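Local coordinates for major capsid protein (Paramecium bursaria Chlorella virus 1, PDB 5TIP) that self-assembles as trimers into the large icosahedral capsid of a chlorella virus, forming the bulk of its glycoprotein shell, at residues Phe153-Ala166 / Arg215-Glu228. Residues are numbered along the deposited sequence; the frame is centred on the assembly and turned at random.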
loop_
_atom_site.group_PDB
_atom_site.type_symbol
_atom_site.label_atom_id
_atom_site.label_comp_id
_atom_site.label_asym_id
_atom_site.label_seq_id
_atom_site.Cartn_x
_atom_site.Cartn_y
_atom_site.Cartn_z
ATOM N N PHE A 153 -4.488 1.900 -22.632
ATOM C CA PHE A 153 -3.251 2.645 -22.406
ATOM C C PHE A 153 -3.529 4.074 -21.955
ATOM O O PHE A 153 -2.822 4.606 -21.090
ATOM C CB PHE A 153 -2.380 2.632 -23.666
ATOM C CG PHE A 153 -3.005 3.310 -24.853
ATOM C CD1 PHE A 153 -3.814 2.602 -25.724
ATOM C CD2 PHE A 153 -2.768 4.652 -25.106
ATOM C CE1 PHE A 153 -4.385 3.222 -26.818
ATOM C CE2 PHE A 153 -3.338 5.277 -26.198
ATOM C CZ PHE A 153 -4.146 4.562 -27.056
ATOM N N PHE A 154 -4.556 4.711 -22.515
ATOM C CA PHE A 154 -4.870 6.082 -22.137
ATOM C C PHE A 154 -5.744 6.165 -20.894
ATOM O O PHE A 154 -6.062 7.275 -20.453
ATOM C CB PHE A 154 -5.545 6.820 -23.299
ATOM C CG PHE A 154 -6.884 6.264 -23.686
ATOM C CD1 PHE A 154 -6.980 5.168 -24.527
ATOM C CD2 PHE A 154 -8.051 6.854 -23.230
ATOM C CE1 PHE A 154 -8.214 4.663 -24.888
ATOM C CE2 PHE A 154 -9.287 6.353 -23.589
ATOM C CZ PHE A 154 -9.368 5.257 -24.419
ATOM N N ASN A 155 -6.139 5.030 -20.320
ATOM C CA ASN A 155 -6.912 5.025 -19.087
ATOM C C ASN A 155 -6.050 4.918 -17.839
ATOM O O ASN A 155 -6.540 5.204 -16.740
ATOM C CB ASN A 155 -7.907 3.861 -19.081
ATOM C CG ASN A 155 -8.842 3.885 -20.267
ATOM O OD1 ASN A 155 -9.051 2.865 -20.921
ATOM N ND2 ASN A 155 -9.417 5.048 -20.549
ATOM N N GLN A 156 -4.788 4.514 -17.974
ATOM C CA GLN A 156 -3.961 4.207 -16.815
ATOM C C GLN A 156 -2.961 5.299 -16.466
ATOM O O GLN A 156 -2.414 5.281 -15.358
ATOM C CB GLN A 156 -3.211 2.890 -17.042
ATOM C CG GLN A 156 -4.126 1.719 -17.353
ATOM C CD GLN A 156 -3.440 0.382 -17.183
ATOM O OE1 GLN A 156 -3.415 -0.180 -16.089
ATOM N NE2 GLN A 156 -2.878 -0.138 -18.268
ATOM N N THR A 157 -2.701 6.242 -17.372
ATOM C CA THR A 157 -1.796 7.331 -17.067
ATOM C C THR A 157 -2.175 8.528 -17.928
ATOM O O THR A 157 -2.405 8.359 -19.137
ATOM C CB THR A 157 -0.328 6.957 -17.297
ATOM O OG1 THR A 157 0.485 8.138 -17.253
ATOM C CG2 THR A 157 -0.144 6.260 -18.641
ATOM N N PRO A 158 -2.264 9.727 -17.350
ATOM C CA PRO A 158 -2.572 10.911 -18.168
ATOM C C PRO A 158 -1.501 11.231 -19.194
ATOM O O PRO A 158 -1.794 11.925 -20.175
ATOM C CB PRO A 158 -2.711 12.031 -17.126
ATOM C CG PRO A 158 -1.944 11.546 -15.941
ATOM C CD PRO A 158 -2.122 10.059 -15.923
ATOM N N GLY A 159 -0.271 10.751 -19.005
ATOM C CA GLY A 159 0.785 10.972 -19.976
ATOM C C GLY A 159 0.547 10.316 -21.320
ATOM O O GLY A 159 1.256 10.635 -22.281
ATOM N N LEU A 160 -0.421 9.405 -21.410
ATOM C CA LEU A 160 -0.797 8.768 -22.665
ATOM C C LEU A 160 -2.211 9.146 -23.095
ATOM O O LEU A 160 -2.868 8.388 -23.812
ATOM C CB LEU A 160 -0.662 7.251 -22.554
ATOM C CG LEU A 160 0.759 6.723 -22.366
ATOM C CD1 LEU A 160 0.751 5.211 -22.220
ATOM C CD2 LEU A 160 1.653 7.156 -23.519
ATOM N N ALA A 161 -2.690 10.312 -22.659
ATOM C CA ALA A 161 -4.042 10.747 -22.988
ATOM C C ALA A 161 -4.247 10.790 -24.497
ATOM O O ALA A 161 -3.445 11.376 -25.230
ATOM C CB ALA A 161 -4.315 12.123 -22.379
ATOM N N LEU A 162 -5.326 10.170 -24.953
ATOM C CA LEU A 162 -5.610 10.079 -26.382
ATOM C C LEU A 162 -6.051 11.431 -26.928
ATOM O O LEU A 162 -7.080 11.959 -26.488
ATOM C CB LEU A 162 -6.688 9.032 -26.636
ATOM C CG LEU A 162 -6.980 8.747 -28.109
ATOM C CD1 LEU A 162 -5.763 8.122 -28.770
ATOM C CD2 LEU A 162 -8.200 7.852 -28.260
ATOM N N PRO A 163 -5.321 12.024 -27.877
ATOM C CA PRO A 163 -5.701 13.353 -28.372
ATOM C C PRO A 163 -6.788 13.303 -29.435
ATOM O O PRO A 163 -6.504 13.082 -30.617
ATOM C CB PRO A 163 -4.386 13.897 -28.939
ATOM C CG PRO A 163 -3.647 12.681 -29.383
ATOM C CD PRO A 163 -4.049 11.556 -28.457
ATOM N N LEU A 164 -8.044 13.500 -29.022
ATOM C CA LEU A 164 -9.132 13.580 -29.991
ATOM C C LEU A 164 -8.971 14.780 -30.912
ATOM O O LEU A 164 -9.380 14.726 -32.077
ATOM C CB LEU A 164 -10.482 13.651 -29.277
ATOM C CG LEU A 164 -10.985 12.406 -28.548
ATOM C CD1 LEU A 164 -12.402 12.635 -28.054
ATOM C CD2 LEU A 164 -10.929 11.198 -29.460
ATOM N N ILE A 165 -8.382 15.868 -30.412
ATOM C CA ILE A 165 -8.194 17.055 -31.234
ATOM C C ILE A 165 -7.209 16.794 -32.366
ATOM O O ILE A 165 -7.252 17.477 -33.395
ATOM C CB ILE A 165 -7.743 18.243 -30.361
ATOM C CG1 ILE A 165 -7.680 19.522 -31.195
ATOM C CG2 ILE A 165 -6.404 17.946 -29.699
ATOM C CD1 ILE A 165 -7.011 20.666 -30.503
ATOM N N ALA A 166 -6.335 15.805 -32.214
ATOM C CA ALA A 166 -5.385 15.435 -33.251
ATOM C C ALA A 166 -5.901 14.315 -34.148
ATOM O O ALA A 166 -5.143 13.803 -34.976
ATOM C CB ALA A 166 -4.053 15.026 -32.621
ATOM N N ARG A 215 -3.302 23.648 -27.170
ATOM C CA ARG A 215 -4.314 23.184 -28.114
ATOM C C ARG A 215 -3.804 23.269 -29.548
ATOM O O ARG A 215 -4.088 22.389 -30.369
ATOM C CB ARG A 215 -5.593 24.004 -27.949
ATOM C CG ARG A 215 -6.864 23.221 -28.174
ATOM C CD ARG A 215 -8.097 24.084 -27.999
ATOM N NE ARG A 215 -9.315 23.350 -28.331
ATOM C CZ ARG A 215 -9.818 23.261 -29.559
ATOM N NH1 ARG A 215 -9.210 23.862 -30.572
ATOM N NH2 ARG A 215 -10.931 22.574 -29.776
ATOM N N THR A 216 -3.048 24.325 -29.865
ATOM C CA THR A 216 -2.486 24.471 -31.203
ATOM C C THR A 216 -1.397 23.439 -31.458
ATOM O O THR A 216 -1.268 22.932 -32.578
ATOM C CB THR A 216 -1.940 25.891 -31.388
ATOM O OG1 THR A 216 -3.018 26.833 -31.317
ATOM C CG2 THR A 216 -1.238 26.041 -32.731
ATOM N N ARG A 217 -0.634 23.088 -30.424
ATOM C CA ARG A 217 0.452 22.134 -30.601
ATOM C C ARG A 217 -0.070 20.729 -30.857
ATOM O O ARG A 217 0.469 20.005 -31.702
ATOM C CB ARG A 217 1.324 22.128 -29.354
ATOM C CG ARG A 217 2.120 23.378 -29.096
ATOM C CD ARG A 217 2.916 23.177 -27.821
ATOM N NE ARG A 217 3.822 22.038 -27.944
ATOM C CZ ARG A 217 3.591 20.846 -27.400
ATOM N NH1 ARG A 217 2.487 20.642 -26.694
ATOM N NH2 ARG A 217 4.469 19.864 -27.554
ATOM N N PHE A 218 -1.115 20.322 -30.134
ATOM C CA PHE A 218 -1.669 18.987 -30.327
ATOM C C PHE A 218 -2.327 18.832 -31.690
ATOM O O PHE A 218 -2.312 17.736 -32.262
ATOM C CB PHE A 218 -2.665 18.671 -29.212
ATOM C CG PHE A 218 -2.039 18.016 -28.019
ATOM C CD1 PHE A 218 -1.926 16.637 -27.947
ATOM C CD2 PHE A 218 -1.556 18.779 -26.971
ATOM C CE1 PHE A 218 -1.344 16.032 -26.849
ATOM C CE2 PHE A 218 -0.975 18.181 -25.870
ATOM C CZ PHE A 218 -0.869 16.806 -25.808
ATOM N N ALA A 219 -2.896 19.906 -32.231
ATOM C CA ALA A 219 -3.607 19.833 -33.498
ATOM C C ALA A 219 -2.698 20.003 -34.703
ATOM O O ALA A 219 -3.133 19.737 -35.829
ATOM C CB ALA A 219 -4.710 20.894 -33.545
ATOM N N GLN A 220 -1.461 20.433 -34.490
ATOM C CA GLN A 220 -0.572 20.670 -35.616
ATOM C C GLN A 220 0.683 19.814 -35.698
ATOM O O GLN A 220 1.191 19.588 -36.794
ATOM C CB GLN A 220 -0.210 22.154 -35.690
ATOM C CG GLN A 220 -1.430 23.045 -35.843
ATOM C CD GLN A 220 -1.081 24.506 -36.011
ATOM O OE1 GLN A 220 0.051 24.920 -35.761
ATOM N NE2 GLN A 220 -2.058 25.299 -36.435
ATOM N N LEU A 221 1.196 19.329 -34.574
ATOM C CA LEU A 221 2.408 18.530 -34.678
ATOM C C LEU A 221 2.090 17.040 -34.740
ATOM O O LEU A 221 1.052 16.595 -34.240
ATOM C CB LEU A 221 3.313 18.790 -33.475
ATOM C CG LEU A 221 3.599 20.242 -33.101
ATOM C CD1 LEU A 221 4.309 20.316 -31.758
ATOM C CD2 LEU A 221 4.430 20.897 -34.177
ATOM N N PRO A 222 3.038 16.251 -35.266
ATOM C CA PRO A 222 2.907 14.795 -35.314
ATOM C C PRO A 222 3.181 14.257 -33.909
ATOM O O PRO A 222 4.030 14.804 -33.206
ATOM C CB PRO A 222 4.024 14.377 -36.268
ATOM C CG PRO A 222 5.058 15.439 -36.112
ATOM C CD PRO A 222 4.305 16.716 -35.859
ATOM N N HIS A 223 2.473 13.207 -33.508
ATOM C CA HIS A 223 2.623 12.632 -32.182
ATOM C C HIS A 223 3.023 11.169 -32.289
ATOM O O HIS A 223 2.611 10.460 -33.211
ATOM C CB HIS A 223 1.328 12.762 -31.370
ATOM C CG HIS A 223 0.812 14.164 -31.277
ATOM N ND1 HIS A 223 1.471 15.157 -30.586
ATOM C CD2 HIS A 223 -0.303 14.738 -31.788
ATOM C CE1 HIS A 223 0.786 16.283 -30.676
ATOM N NE2 HIS A 223 -0.296 16.056 -31.400
ATOM N N GLU A 224 3.837 10.727 -31.333
ATOM C CA GLU A 224 4.203 9.323 -31.194
ATOM C C GLU A 224 4.017 8.919 -29.742
ATOM O O GLU A 224 4.656 9.487 -28.852
ATOM C CB GLU A 224 5.646 9.068 -31.642
ATOM C CG GLU A 224 5.834 9.022 -33.149
ATOM C CD GLU A 224 7.223 8.563 -33.547
ATOM O OE1 GLU A 224 8.195 8.933 -32.855
ATOM O OE2 GLU A 224 7.339 7.818 -34.541
ATOM N N TYR A 225 3.141 7.949 -29.507
ATOM C CA TYR A 225 2.850 7.451 -28.170
ATOM C C TYR A 225 3.339 6.015 -28.049
ATOM O O TYR A 225 3.030 5.177 -28.902
ATOM C CB TYR A 225 1.350 7.521 -27.873
ATOM C CG TYR A 225 0.797 8.923 -27.748
ATOM C CD1 TYR A 225 0.367 9.625 -28.867
ATOM C CD2 TYR A 225 0.683 9.536 -26.507
ATOM C CE1 TYR A 225 -0.145 10.903 -28.755
ATOM C CE2 TYR A 225 0.171 10.812 -26.386
ATOM C CZ TYR A 225 -0.241 11.491 -27.512
ATOM O OH TYR A 225 -0.751 12.762 -27.389
ATOM N N LEU A 226 4.098 5.735 -26.995
ATOM C CA LEU A 226 4.511 4.370 -26.681
ATOM C C LEU A 226 3.413 3.760 -25.822
ATOM O O LEU A 226 3.290 4.074 -24.636
ATOM C CB LEU A 226 5.859 4.353 -25.971
ATOM C CG LEU A 226 6.442 2.972 -25.656
ATOM C CD1 LEU A 226 6.690 2.180 -26.931
ATOM C CD2 LEU A 226 7.718 3.094 -24.837
ATOM N N ILE A 227 2.607 2.892 -26.424
ATOM C CA ILE A 227 1.423 2.352 -25.775
ATOM C C ILE A 227 1.651 0.881 -25.449
ATOM O O ILE A 227 2.632 0.267 -25.867
ATOM C CB ILE A 227 0.159 2.535 -26.638
ATOM C CG1 ILE A 227 0.169 1.558 -27.816
ATOM C CG2 ILE A 227 0.056 3.966 -27.136
ATOM C CD1 ILE A 227 -1.112 1.556 -28.617
ATOM N N GLU A 228 0.717 0.315 -24.692
ATOM C CA GLU A 228 0.735 -1.095 -24.344
ATOM C C GLU A 228 -0.501 -1.770 -24.922
ATOM O O GLU A 228 -1.561 -1.153 -25.054
ATOM C CB GLU A 228 0.789 -1.290 -22.827
ATOM C CG GLU A 228 2.071 -0.766 -22.206
ATOM C CD GLU A 228 2.144 -0.996 -20.711
ATOM O OE1 GLU A 228 1.304 -1.755 -20.183
ATOM O OE2 GLU A 228 3.036 -0.409 -20.063
HETATM O O HOH W 1 -4.225 -0.555 -24.380
HETATM O O HOH W 2 -1.867 13.325 -25.102
#
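Apolar packing carries most of this contact, beginning where I227 lies against the F153 ring. I227 CG2 sits 3.8 Å from the F153 ring centroid and 22° off the ring normal, a CH-pi contact; the opposite face is covered by F154. At Y225 the ring is met in its plane by L160 CD2, whereas P163 approaches the hydroxyl end, P163 CG lying 3.5 Å from Y225 OH. Farther along, I165 packs on the helix: its CG2 lies 3.8 Å from F218 CB. With I165 CG1 anti to the backbone N (chi1 -174°) and the chain continuing extended, CD1 reaches A219 CB and lies over one face of the R215 guanidinium, which is salt-bridged to D64.

Polar links between the segments run through water. One water donates to A161 O, at a distance too short for its exact length to carry weight, and accepts from Y225 OH at 2.6 Å; a second donates to E228 O and weakly accepts from F153 N. Within R215-E228, H223 NE2 donates to F218 O at 2.8 Å and a nearly straight 170°, tying the strand that begins at H223 back to the preceding helix beside A166 CB.

The contact joins the two jelly-roll domains of the double-barrel capsid fold, and its chemistry implies an interface built on side-chain packing, with one water joining two backbone groups and another joining a carbonyl to the tyrosine hydroxyl, rather than a continuous sheet between these segments.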